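Local coordinates for probable leucine/isoleucine/valine-binding protein (Rhodopirellula baltica, PDB 4KV7) that probably binds branched-chain amino acids such as leucine, isoleucine or valine, as a periplasmic solute-binding protein of the leucine-binding protein family, at residues 46-50 and 51-55; 33-36 and 37-41; 234-238 and 239-243; 74-77 and 78-81; 172-175 and 176-179. The protein carries 1 engineered substitution. All blocks are in the same frame, centred on the assembly; numbering follows the deposited sequence.

Contact 1: 46-50 and 51-55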
loop_
_atom_site.group_PDB
_atom_site.type_symbol
_atom_site.label_atom_id
_atom_site.label_comp_id
_atom_site.label_asym_id
_atom_site.label_seq_id
_atom_site.Cartn_x
_atom_site.Cartn_y
_atom_site.Cartn_z
ATOM N N ASP A 46 -1.796 16.651 11.614
ATOM C CA ASP A 46 -2.577 17.224 12.710
ATOM C C ASP A 46 -1.878 17.049 14.053
ATOM O O ASP A 46 -1.800 17.976 14.866
ATOM C CB ASP A 46 -3.964 16.572 12.744
ATOM C CG ASP A 46 -4.912 17.256 13.698
ATOM O OD1 ASP A 46 -5.265 18.424 13.433
ATOM O OD2 ASP A 46 -5.313 16.629 14.704
ATOM N N GLU A 47 -1.368 15.843 14.276
ATOM C CA GLU A 47 -0.649 15.536 15.499
ATOM C C GLU A 47 0.629 16.361 15.616
ATOM O O GLU A 47 0.949 16.878 16.693
ATOM C CB GLU A 47 -0.307 14.050 15.549
ATOM C CG GLU A 47 0.549 13.696 16.743
ATOM C CD GLU A 47 0.988 12.251 16.747
ATOM O OE1 GLU A 47 1.050 11.662 15.657
ATOM O OE2 GLU A 47 1.267 11.713 17.841
ATOM N N ALA A 48 1.360 16.474 14.509
ATOM C CA ALA A 48 2.605 17.234 14.511
ATOM C C ALA A 48 2.345 18.692 14.880
ATOM O O ALA A 48 3.136 19.304 15.591
ATOM C CB ALA A 48 3.308 17.133 13.168
ATOM N N LYS A 49 1.236 19.249 14.399
ATOM C CA LYS A 49 0.840 20.609 14.753
ATOM C C LYS A 49 0.489 20.702 16.236
ATOM O O LYS A 49 0.949 21.590 16.943
ATOM C CB LYS A 49 -0.361 21.045 13.909
ATOM C CG LYS A 49 -0.798 22.475 14.157
ATOM C CD LYS A 49 -2.064 22.831 13.396
ATOM C CE LYS A 49 -2.473 24.269 13.687
ATOM N NZ LYS A 49 -3.813 24.599 13.137
ATOM N N ALA A 50 -0.344 19.773 16.693
ATOM C CA ALA A 50 -0.823 19.774 18.073
ATOM C C ALA A 50 0.317 19.684 19.078
ATOM O O ALA A 50 0.276 20.317 20.137
ATOM C CB ALA A 50 -1.809 18.633 18.290
ATOM N N LYS A 51 1.339 18.906 18.743
ATOM C CA LYS A 51 2.431 18.651 19.672
ATOM C C LYS A 51 3.658 19.521 19.413
ATOM O O LYS A 51 4.714 19.317 20.020
ATOM C CB LYS A 51 2.800 17.166 19.650
ATOM C CG LYS A 51 1.656 16.275 20.092
ATOM C CD LYS A 51 2.033 14.809 20.103
ATOM C CE LYS A 51 0.828 13.954 20.475
ATOM N NZ LYS A 51 1.143 12.506 20.429
ATOM N N ASN A 52 3.507 20.489 18.511
ATOM C CA ASN A 52 4.575 21.440 18.199
ATOM C C ASN A 52 5.864 20.748 17.764
ATOM O O ASN A 52 6.956 21.141 18.160
ATOM C CB ASN A 52 4.843 22.382 19.381
ATOM C CG ASN A 52 5.568 23.648 18.964
ATOM O OD1 ASN A 52 5.369 24.152 17.859
ATOM N ND2 ASN A 52 6.416 24.165 19.844
ATOM N N HIS A 53 5.727 19.714 16.943
ATOM C CA HIS A 53 6.885 18.963 16.478
ATOM C C HIS A 53 7.737 19.770 15.504
ATOM O O HIS A 53 8.942 19.544 15.397
ATOM C CB HIS A 53 6.456 17.636 15.854
ATOM C CG HIS A 53 6.011 16.617 16.857
ATOM N ND1 HIS A 53 5.358 15.457 16.501
ATOM C CD2 HIS A 53 6.125 16.588 18.205
ATOM C CE1 HIS A 53 5.090 14.755 17.588
ATOM N NE2 HIS A 53 5.547 15.418 18.635
ATOM N N LEU A 54 7.103 20.705 14.798
ATOM C CA LEU A 54 7.807 21.572 13.859
ATOM C C LEU A 54 7.479 23.028 14.156
ATOM O O LEU A 54 6.654 23.631 13.471
ATOM C CB LEU A 54 7.420 21.231 12.418
ATOM C CG LEU A 54 7.760 19.817 11.937
ATOM C CD1 LEU A 54 7.117 19.541 10.588
ATOM C CD2 LEU A 54 9.263 19.610 11.858
ATOM N N PRO A 55 8.121 23.595 15.186
ATOM C CA PRO A 55 7.825 24.976 15.574
ATOM C C PRO A 55 8.006 25.938 14.401
ATOM O O PRO A 55 8.952 25.787 13.630
ATOM C CB PRO A 55 8.854 25.259 16.679
ATOM C CG PRO A 55 9.218 23.909 17.211
ATOM C CD PRO A 55 9.182 23.003 16.021
HETATM O O HOH W 1 4.390 21.558 14.642
#
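A Schellman motif built by A48, K49, N52 and H53 ends helix 31-50. Its evidence is a pair of backbone bonds: H53 N donates to A48 O at 3.0 Å, N52 N donates to K49 O at 3.2 Å, and N52, the C-prime residue, has a positive phi of 56°. The two bonds differ in quality. H53 N lies in the carbonyl plane of A48, whereas N52 N stands above that of K49, 69° out of it and off the lone pairs. A water also donates to A48 O at 2.7 Å and accepts from L54 N, so the carbonyl oxygen takes two donors. The turn leads into strand 57-65, where both A48 and L54 pack on L59. E47, in the last turn of the helix, forms a salt bridge with K51, four residues on. A chi1 of 175° sends the E47 chain off opposite its own amide nitrogen, and it meets the extended K51 chain obliquely; E47 CG lies 3.8 Å from K51 CD, and K51 NZ reaches the anti lone pair of E47 OE2 at 2.7 Å. The other carboxylate oxygen, OE1, is hydrogen-bonded to Y307 OH of helix 301-319.

Contact 2: 33-36 and 37-41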
loop_
_atom_site.group_PDB
_atom_site.type_symbol
_atom_site.label_atom_id
_atom_site.label_comp_id
_atom_site.label_asym_id
_atom_site.label_seq_id
_atom_site.Cartn_x
_atom_site.Cartn_y
_atom_site.Cartn_z
ATOM N N LEU A 33 -8.807 3.650 -1.113
ATOM C CA LEU A 33 -7.363 3.591 -0.948
ATOM C C LEU A 33 -6.781 4.991 -0.798
ATOM O O LEU A 33 -6.040 5.265 0.151
ATOM C CB LEU A 33 -6.724 2.852 -2.124
ATOM C CG LEU A 33 -7.219 1.424 -2.358
ATOM C CD1 LEU A 33 -6.475 0.767 -3.507
ATOM C CD2 LEU A 33 -7.123 0.563 -1.096
ATOM N N GLY A 34 -7.118 5.888 -1.719
ATOM C CA GLY A 34 -6.573 7.234 -1.653
ATOM C C GLY A 34 -7.163 8.048 -0.521
ATOM O O GLY A 34 -6.451 8.807 0.142
ATOM N N ILE A 35 -8.465 7.905 -0.305
ATOM C CA ILE A 35 -9.130 8.636 0.770
ATOM C C ILE A 35 -8.479 8.329 2.110
ATOM O O ILE A 35 -8.184 9.227 2.905
ATOM C CB ILE A 35 -10.631 8.303 0.817
ATOM C CG1 ILE A 35 -11.345 8.957 -0.372
ATOM C CG2 ILE A 35 -11.251 8.773 2.117
ATOM C CD1 ILE A 35 -12.775 8.500 -0.583
ATOM N N ASN A 36 -8.213 7.056 2.351
ATOM C CA ASN A 36 -7.659 6.659 3.634
ATOM C C ASN A 36 -6.171 6.901 3.784
ATOM O O ASN A 36 -5.724 7.223 4.887
ATOM C CB ASN A 36 -8.096 5.244 3.988
ATOM C CG ASN A 36 -9.553 5.208 4.380
ATOM O OD1 ASN A 36 -9.919 5.669 5.458
ATOM N ND2 ASN A 36 -10.407 4.735 3.484
HETATM N N MSE A 37 -5.414 6.812 2.692
HETATM C CA MSE A 37 -4.018 7.235 2.737
HETATM C C MSE A 37 -3.943 8.717 3.089
HETATM O O MSE A 37 -3.132 9.131 3.929
HETATM C CB MSE A 37 -3.324 7.000 1.395
HETATM C CG MSE A 37 -2.696 5.631 1.218
HETATM SE SE MSE A 37 -1.325 5.212 2.552
HETATM C CE MSE A 37 0.139 6.310 1.929
ATOM N N ARG A 38 -4.777 9.524 2.441
ATOM C CA ARG A 38 -4.822 10.947 2.719
ATOM C C ARG A 38 -5.181 11.211 4.178
ATOM O O ARG A 38 -4.530 12.021 4.832
ATOM C CB ARG A 38 -5.804 11.644 1.775
ATOM C CG ARG A 38 -6.028 13.114 2.107
ATOM C CD ARG A 38 -6.855 13.792 1.026
ATOM N NE ARG A 38 -7.131 15.198 1.297
ATOM C CZ ARG A 38 -8.126 15.621 2.064
ATOM N NH1 ARG A 38 -8.935 14.761 2.664
ATOM N NH2 ARG A 38 -8.315 16.920 2.246
ATOM N N HIS A 39 -6.202 10.539 4.702
ATOM C CA HIS A 39 -6.561 10.733 6.100
ATOM C C HIS A 39 -5.412 10.393 7.049
ATOM O O HIS A 39 -5.206 11.086 8.046
ATOM C CB HIS A 39 -7.795 9.922 6.480
ATOM C CG HIS A 39 -9.081 10.498 5.979
ATOM N ND1 HIS A 39 -9.361 11.846 6.023
ATOM C CD2 HIS A 39 -10.173 9.902 5.446
ATOM C CE1 HIS A 39 -10.570 12.056 5.530
ATOM N NE2 HIS A 39 -11.085 10.893 5.180
ATOM N N GLY A 40 -4.691 9.310 6.775
ATOM C CA GLY A 40 -3.580 8.926 7.636
ATOM C C GLY A 40 -2.485 9.978 7.667
ATOM O O GLY A 40 -1.976 10.328 8.737
ATOM N N ILE A 41 -2.127 10.486 6.491
ATOM C CA ILE A 41 -1.148 11.562 6.402
ATOM C C ILE A 41 -1.646 12.804 7.145
ATOM O O ILE A 41 -0.906 13.430 7.913
ATOM C CB ILE A 41 -0.843 11.907 4.924
ATOM C CG1 ILE A 41 -0.067 10.771 4.259
ATOM C CG2 ILE A 41 -0.090 13.238 4.809
ATOM C CD1 ILE A 41 1.399 10.789 4.570
HETATM O O HOH W 2 -9.271 11.875 2.388
#
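I35 O is gripped twice: H39 N donates to it at 3.0 Å, and a water donates to it at 2.9 Å. The site is about two turns near the start of helix 31-50, the helical crossover of the beta-alpha-beta unit that runs from strand 16-24 to strand 57-65. Regular backbone bonding runs through it, from M37 N to L33 O, R38 N to G34 O and G40 N to N36 O.

The water bridges I35 and R38 and lies over the H39 ring. It accepts from R38 NH1 at 2.9 Å, in the plane of the guanidinium at its edge, and sits over one face of the imidazole, 3.4 Å above the plane and centred on it. R38 gets there because a chi1 of 173° swings CG to the far side of CB from the amide nitrogen, and the chain then stays extended as far as NE; the R38 side chain packs on M22 of strand 16-24 and on L61 and A63 of strand 57-65.

The H39 side chain runs alongside that of I35, both pointing the same way. The I35 CG2 branch comes 3.7 Å from both H39 CD2 and NE2. Y293 OH is hydrogen-bonded to H39 ND1, which helps fix the rotation of the imidazole. N36 turns its amide nitrogen back to E32 O and packs on V302 of helix 301-319, as does M37, a selenomethionine. N36 OD1 lies at the edge of the H39 ring, near its plane, 4.2 Å from H39 CD2.

Contact 3: 234-238 and 239-243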
loop_
_atom_site.group_PDB
_atom_site.type_symbol
_atom_site.label_atom_id
_atom_site.label_comp_id
_atom_site.label_asym_id
_atom_site.label_seq_id
_atom_site.Cartn_x
_atom_site.Cartn_y
_atom_site.Cartn_z
ATOM N N ARG A 234 -17.594 -13.426 -4.619
ATOM C CA ARG A 234 -19.023 -13.716 -4.652
ATOM C C ARG A 234 -19.352 -14.676 -5.783
ATOM O O ARG A 234 -20.105 -15.634 -5.602
ATOM C CB ARG A 234 -19.839 -12.432 -4.833
ATOM C CG ARG A 234 -19.972 -11.596 -3.576
ATOM C CD ARG A 234 -21.036 -10.516 -3.723
ATOM N NE ARG A 234 -21.082 -9.647 -2.549
ATOM C CZ ARG A 234 -21.778 -9.907 -1.447
ATOM N NH1 ARG A 234 -22.504 -11.016 -1.355
ATOM N NH2 ARG A 234 -21.750 -9.052 -0.430
HETATM N N MSE A 235 -18.793 -14.407 -6.959
HETATM C CA MSE A 235 -19.068 -15.225 -8.134
HETATM C C MSE A 235 -18.459 -16.611 -8.050
HETATM O O MSE A 235 -19.050 -17.586 -8.515
HETATM C CB MSE A 235 -18.589 -14.519 -9.393
HETATM C CG MSE A 235 -19.457 -13.346 -9.754
HETATM SE SE MSE A 235 -19.082 -12.657 -11.526
HETATM C CE MSE A 235 -18.347 -14.223 -12.325
ATOM N N ALA A 236 -17.272 -16.698 -7.469
ATOM C CA ALA A 236 -16.646 -17.993 -7.252
ATOM C C ALA A 236 -17.571 -18.867 -6.415
ATOM O O ALA A 236 -17.853 -20.005 -6.777
ATOM C CB ALA A 236 -15.309 -17.813 -6.557
ATOM N N ARG A 237 -18.057 -18.323 -5.303
ATOM C CA ARG A 237 -18.892 -19.103 -4.397
ATOM C C ARG A 237 -20.225 -19.497 -5.060
ATOM O O ARG A 237 -20.753 -20.582 -4.805
ATOM C CB ARG A 237 -19.072 -18.375 -3.051
ATOM C CG ARG A 237 -17.737 -18.004 -2.359
ATOM C CD ARG A 237 -17.876 -17.795 -0.843
ATOM N NE ARG A 237 -16.766 -17.029 -0.267
ATOM C CZ ARG A 237 -15.606 -17.553 0.124
ATOM N NH1 ARG A 237 -14.663 -16.775 0.638
ATOM N NH2 ARG A 237 -15.384 -18.855 -0.001
HETATM N N MSE A 238 -20.739 -18.641 -5.944
HETATM C CA MSE A 238 -21.943 -18.952 -6.720
HETATM C C MSE A 238 -21.672 -20.035 -7.763
HETATM O O MSE A 238 -22.571 -20.789 -8.130
HETATM C CB MSE A 238 -22.478 -17.700 -7.426
HETATM C CG MSE A 238 -22.916 -16.577 -6.495
HETATM SE SE MSE A 238 -24.615 -16.892 -5.609
HETATM C CE MSE A 238 -25.735 -17.004 -7.197
ATOM N N ASN A 239 -20.430 -20.091 -8.241
ATOM C CA ASN A 239 -20.009 -21.070 -9.242
ATOM C C ASN A 239 -19.402 -22.328 -8.628
ATOM O O ASN A 239 -18.677 -23.069 -9.304
ATOM C CB ASN A 239 -19.008 -20.451 -10.227
ATOM C CG ASN A 239 -19.683 -19.642 -11.319
ATOM O OD1 ASN A 239 -19.929 -18.446 -11.162
ATOM N ND2 ASN A 239 -19.982 -20.290 -12.437
ATOM N N ASN A 240 -19.685 -22.559 -7.349
ATOM C CA ASN A 240 -19.284 -23.789 -6.665
ATOM C C ASN A 240 -17.767 -23.920 -6.507
ATOM O O ASN A 240 -17.215 -25.019 -6.599
ATOM C CB ASN A 240 -19.882 -25.014 -7.384
ATOM C CG ASN A 240 -19.847 -26.272 -6.537
ATOM O OD1 ASN A 240 -19.675 -26.209 -5.319
ATOM N ND2 ASN A 240 -20.009 -27.425 -7.181
ATOM N N PHE A 241 -17.104 -22.793 -6.256
ATOM C CA PHE A 241 -15.649 -22.760 -6.153
ATOM C C PHE A 241 -15.233 -22.025 -4.886
ATOM O O PHE A 241 -15.482 -20.827 -4.754
ATOM C CB PHE A 241 -15.075 -22.056 -7.382
ATOM C CG PHE A 241 -13.574 -21.960 -7.402
ATOM C CD1 PHE A 241 -12.780 -23.082 -7.203
ATOM C CD2 PHE A 241 -12.960 -20.749 -7.677
ATOM C CE1 PHE A 241 -11.397 -22.983 -7.243
ATOM C CE2 PHE A 241 -11.580 -20.646 -7.721
ATOM C CZ PHE A 241 -10.802 -21.771 -7.510
ATOM N N ASN A 242 -14.590 -22.738 -3.963
ATOM C CA ASN A 242 -14.223 -22.168 -2.671
ATOM C C ASN A 242 -12.772 -22.439 -2.262
ATOM O O ASN A 242 -12.512 -23.122 -1.269
ATOM C CB ASN A 242 -15.177 -22.670 -1.579
ATOM C CG ASN A 242 -16.611 -22.212 -1.798
ATOM O OD1 ASN A 242 -16.979 -21.094 -1.434
ATOM N ND2 ASN A 242 -17.427 -23.077 -2.387
ATOM N N PRO A 243 -11.814 -21.893 -3.016
ATOM C CA PRO A 243 -10.408 -22.065 -2.648
ATOM C C PRO A 243 -10.071 -21.172 -1.465
ATOM O O PRO A 243 -10.900 -20.356 -1.057
ATOM C CB PRO A 243 -9.682 -21.530 -3.876
ATOM C CG PRO A 243 -10.582 -20.403 -4.338
ATOM C CD PRO A 243 -11.977 -20.958 -4.145
HETATM O O HOH W 3 -20.229 -22.290 -2.764
#
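The close-packed part of this helix end centres on A236 and F241. F241 N donates to A236 O at 2.9 Å, although it stands 39° out of the carbonyl plane, and A236 CB lies 3.9 Å from F241 CD2. A chi1 of -180° carries the F241 ring away from the helix; P243 CD sits over the centre of one ring face, 3.4 Å above the plane.

The outer side is looser. The exposed N239 gives a bent bond from its N to M235 O at 2.9 Å and a weak one to A236 O. N240, the positive-phi C-prime residue of the Schellman motif that ends helix 226-238, gives R237 O a weak bond from N240 N at 3.4 Å. A water bridges the same edge, donating to R237 O at 2.7 Å and accepting from N242 ND2. The exposed N242 is held more directly by R237: NH2 donates to N242 OD1 at 3.1 Å, on a lone pair and in the carbonyl plane, with the guanidinium and amide planes only 15° apart. R237 NH1 is bonded separately to L263 O.

Among the neighbouring elements, F241 reaches L211 of helix 204-211 and V220 of strand 219-223, M235 touches E204 and L207 of helix 204-211, and A236 and R237 lie against F245 of strand 244-247.

Contact 4: 74-77 and 78-81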
loop_
_atom_site.group_PDB
_atom_site.type_symbol
_atom_site.label_atom_id
_atom_site.label_comp_id
_atom_site.label_asym_id
_atom_site.label_seq_id
_atom_site.Cartn_x
_atom_site.Cartn_y
_atom_site.Cartn_z
ATOM N N ALA A 74 -0.551 12.105 -14.679
ATOM C CA ALA A 74 0.457 12.929 -15.334
ATOM C C ALA A 74 0.208 14.438 -15.174
ATOM O O ALA A 74 1.087 15.142 -14.673
ATOM C CB ALA A 74 0.639 12.524 -16.804
ATOM N N PRO A 75 -0.978 14.945 -15.570
ATOM C CA PRO A 75 -1.145 16.392 -15.375
ATOM C C PRO A 75 -1.136 16.796 -13.896
ATOM O O PRO A 75 -0.662 17.884 -13.575
ATOM C CB PRO A 75 -2.504 16.694 -16.031
ATOM C CG PRO A 75 -3.199 15.375 -16.125
ATOM C CD PRO A 75 -2.125 14.345 -16.273
ATOM N N ASN A 76 -1.627 15.936 -13.008
ATOM C CA ASN A 76 -1.577 16.246 -11.584
ATOM C C ASN A 76 -0.135 16.426 -11.119
ATOM O O ASN A 76 0.174 17.353 -10.378
ATOM C CB ASN A 76 -2.213 15.128 -10.758
ATOM C CG ASN A 76 -3.727 15.110 -10.829
ATOM O OD1 ASN A 76 -4.342 15.965 -11.442
ATOM N ND2 ASN A 76 -4.333 14.124 -10.182
HETATM N N MSE A 77 0.746 15.530 -11.560
HETATM C CA MSE A 77 2.142 15.569 -11.143
HETATM C C MSE A 77 2.852 16.799 -11.694
HETATM O O MSE A 77 3.691 17.393 -11.020
HETATM C CB MSE A 77 2.872 14.295 -11.556
HETATM C CG MSE A 77 2.446 13.070 -10.739
HETATM SE SE MSE A 77 3.019 13.149 -8.872
HETATM C CE MSE A 77 4.957 13.289 -9.241
ATOM N N HIS A 78 2.522 17.183 -12.922
ATOM C CA HIS A 78 3.087 18.403 -13.477
ATOM C C HIS A 78 2.664 19.611 -12.642
ATOM O O HIS A 78 3.484 20.469 -12.337
ATOM C CB HIS A 78 2.707 18.570 -14.949
ATOM C CG HIS A 78 3.469 17.664 -15.868
ATOM N ND1 HIS A 78 4.841 17.724 -15.995
ATOM C CD2 HIS A 78 3.057 16.673 -16.691
ATOM C CE1 HIS A 78 5.240 16.810 -16.861
ATOM N NE2 HIS A 78 4.177 16.164 -17.305
ATOM N N ARG A 79 1.396 19.659 -12.245
ATOM C CA ARG A 79 0.918 20.777 -11.438
ATOM C C ARG A 79 1.574 20.799 -10.058
ATOM O O ARG A 79 1.976 21.861 -9.574
ATOM C CB ARG A 79 -0.614 20.767 -11.324
ATOM C CG ARG A 79 -1.339 21.040 -12.642
ATOM C CD ARG A 79 -2.662 21.788 -12.449
ATOM N NE ARG A 79 -3.568 21.098 -11.532
ATOM C CZ ARG A 79 -4.403 20.126 -11.886
ATOM N NH1 ARG A 79 -4.443 19.706 -13.145
ATOM N NH2 ARG A 79 -5.191 19.564 -10.978
ATOM N N LEU A 80 1.703 19.634 -9.433
ATOM C CA LEU A 80 2.293 19.553 -8.101
ATOM C C LEU A 80 3.756 19.986 -8.108
ATOM O O LEU A 80 4.199 20.705 -7.213
ATOM C CB LEU A 80 2.173 18.132 -7.535
ATOM C CG LEU A 80 0.750 17.690 -7.193
ATOM C CD1 LEU A 80 0.734 16.201 -6.911
ATOM C CD2 LEU A 80 0.227 18.476 -6.008
ATOM N N THR A 81 4.506 19.554 -9.117
ATOM C CA THR A 81 5.942 19.831 -9.154
ATOM C C THR A 81 6.264 21.204 -9.740
ATOM O O THR A 81 7.261 21.826 -9.368
ATOM C CB THR A 81 6.723 18.749 -9.927
ATOM O OG1 THR A 81 6.206 18.639 -11.259
ATOM C CG2 THR A 81 6.613 17.404 -9.221
HETATM O O HOH W 4 -6.928 16.840 -10.924
#
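T81 has chi1 of 57°, placing OG1 between the backbone N and the carbonyl carbon and thereby bringing the hydroxyl back to the carbonyl of M77. T81 OG1 donates to M77 O at 2.8 Å, and T81 N donates to it at 3.0 Å; they approach from opposite faces of the carbonyl plane. This is the last turn of helix 70-81, beyond the kink at P75, in what is probably one lobe of a two-lobed periplasmic binding protein fold. On another side of the helix, R79 bends at chi2 and chi3 and folds back across N76, the amide and guanidinium planes standing 76° apart. N76 OD1 and R79 NH2, 3.7 Å apart, are bridged by a water that donates to N76 OD1 at 2.8 Å and accepts from R79 NH2 at 3.2 Å, in the guanidinium plane. N76 ND2 bonds to S23 OG and D65 O, tying the helix to strands 16-24 and 57-65 near their C-terminal ends. Selenomethionine M77 also bends, its SE lying 4.3 Å from L80 CD1, and packs on A101 and I104 of helix 95-107. The buried threonine hydroxyl is thus satisfied within its own helix by a carbonyl that serves two donors, whereas the R79 guanidinium reaches the N76 amide oxygen through one water.

Contact 5: 172-175 and 176-179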
loop_
_atom_site.group_PDB
_atom_site.type_symbol
_atom_site.label_atom_id
_atom_site.label_comp_id
_atom_site.label_asym_id
_atom_site.label_seq_id
_atom_site.Cartn_x
_atom_site.Cartn_y
_atom_site.Cartn_z
ATOM N N GLY A 172 2.608 -8.399 -9.099
ATOM C CA GLY A 172 2.236 -9.393 -8.108
ATOM C C GLY A 172 2.338 -10.814 -8.639
ATOM O O GLY A 172 2.813 -11.723 -7.940
ATOM N N PHE A 173 1.884 -11.012 -9.871
ATOM C CA PHE A 173 2.004 -12.305 -10.529
ATOM C C PHE A 173 3.458 -12.746 -10.631
ATOM O O PHE A 173 3.795 -13.888 -10.316
ATOM C CB PHE A 173 1.369 -12.253 -11.917
ATOM C CG PHE A 173 1.495 -13.542 -12.667
ATOM C CD1 PHE A 173 0.760 -14.665 -12.286
ATOM C CD2 PHE A 173 2.346 -13.641 -13.759
ATOM C CE1 PHE A 173 0.885 -15.856 -12.981
ATOM C CE2 PHE A 173 2.467 -14.829 -14.458
ATOM C CZ PHE A 173 1.735 -15.935 -14.068
ATOM N N PHE A 174 4.319 -11.850 -11.081
ATOM C CA PHE A 174 5.727 -12.187 -11.210
ATOM C C PHE A 174 6.368 -12.490 -9.858
ATOM O O PHE A 174 7.233 -13.365 -9.765
ATOM C CB PHE A 174 6.461 -11.088 -11.974
ATOM C CG PHE A 174 6.069 -11.004 -13.429
ATOM C CD1 PHE A 174 5.750 -12.150 -14.139
ATOM C CD2 PHE A 174 5.996 -9.779 -14.079
ATOM C CE1 PHE A 174 5.382 -12.079 -15.480
ATOM C CE2 PHE A 174 5.630 -9.697 -15.417
ATOM C CZ PHE A 174 5.320 -10.849 -16.113
ATOM N N GLY A 175 5.932 -11.802 -8.805
ATOM C CA GLY A 175 6.379 -12.131 -7.459
ATOM C C GLY A 175 5.958 -13.537 -7.066
ATOM O O GLY A 175 6.749 -14.309 -6.518
ATOM N N GLY A 176 4.712 -13.887 -7.348
ATOM C CA GLY A 176 4.227 -15.224 -7.068
ATOM C C GLY A 176 4.964 -16.298 -7.847
ATOM O O GLY A 176 5.321 -17.347 -7.301
ATOM N N LEU A 177 5.216 -16.026 -9.124
ATOM C CA LEU A 177 5.962 -16.927 -9.988
ATOM C C LEU A 177 7.355 -17.198 -9.425
ATOM O O LEU A 177 7.796 -18.352 -9.360
ATOM C CB LEU A 177 6.061 -16.328 -11.390
ATOM C CG LEU A 177 6.947 -17.070 -12.384
ATOM C CD1 LEU A 177 6.430 -18.473 -12.686
ATOM C CD2 LEU A 177 7.076 -16.254 -13.661
ATOM N N ALA A 178 8.059 -16.138 -9.034
ATOM C CA ALA A 178 9.394 -16.295 -8.464
ATOM C C ALA A 178 9.349 -17.130 -7.187
ATOM O O ALA A 178 10.202 -17.997 -6.963
ATOM C CB ALA A 178 10.010 -14.936 -8.188
ATOM N N ALA A 179 8.347 -16.893 -6.354
ATOM C CA ALA A 179 8.243 -17.627 -5.101
ATOM C C ALA A 179 7.958 -19.108 -5.342
ATOM O O ALA A 179 8.520 -19.975 -4.684
ATOM C CB ALA A 179 7.192 -17.009 -4.198
#
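Apolar side-chain packing over one helical turn, between F174 and L177, sits midway along helix 167-183, the crossover helix between strands 159-164 and 193-196. The side-chain touch is light: F174 CD1 lies 4.3 Å from L177 CD2, an oblique approach to the ring. L177 CB rests 3.5 Å from F173 O. The firmer evidence is the regular ladder of backbone bonds. L177 N donates to F173 O at 2.8 Å, and equivalent bonds run from G176 N to G172 O, from A178 N to F174 O and from A179 N to G175 O. Three of these residues, G172, G175 and G176, are glycines, so no side chain rises from the helix at their positions. F173 and L177, one turn apart, face the same buried region, whereas F174 is exposed. The chemistry is therefore divided: the four backbone bonds pair the amides of 176-179 with the carbonyls of 172-175, while F173 and L177 present apolar groups to the loop residues V188 and L191, and F173 adds its ring contacts, stacked with H193 and edge-to-face with F161.

Each contact joins consecutive residues, so none closes a long loop, none nests in another and none crosses; they follow in series. Contacts 2 and 1 come first, both on helix 31-50, with centres about 19 Å apart: contact 2 lies near its beginning, contact 1 at its end before strand 57-65. Contact 4 follows on helix 70-81. These three belong with the N-terminal parallel strands. Contacts 5 and 3 accompany the seven-stranded mixed sheet, on helices 167-183 and 226-238, with centres about 24 Å apart. The two groups are consistent with the two lobes expected of periplasmic binding proteins; contacts 1 and 3, both helix ends, lie on opposite sides of the chain's centre, about 49 Å between centres.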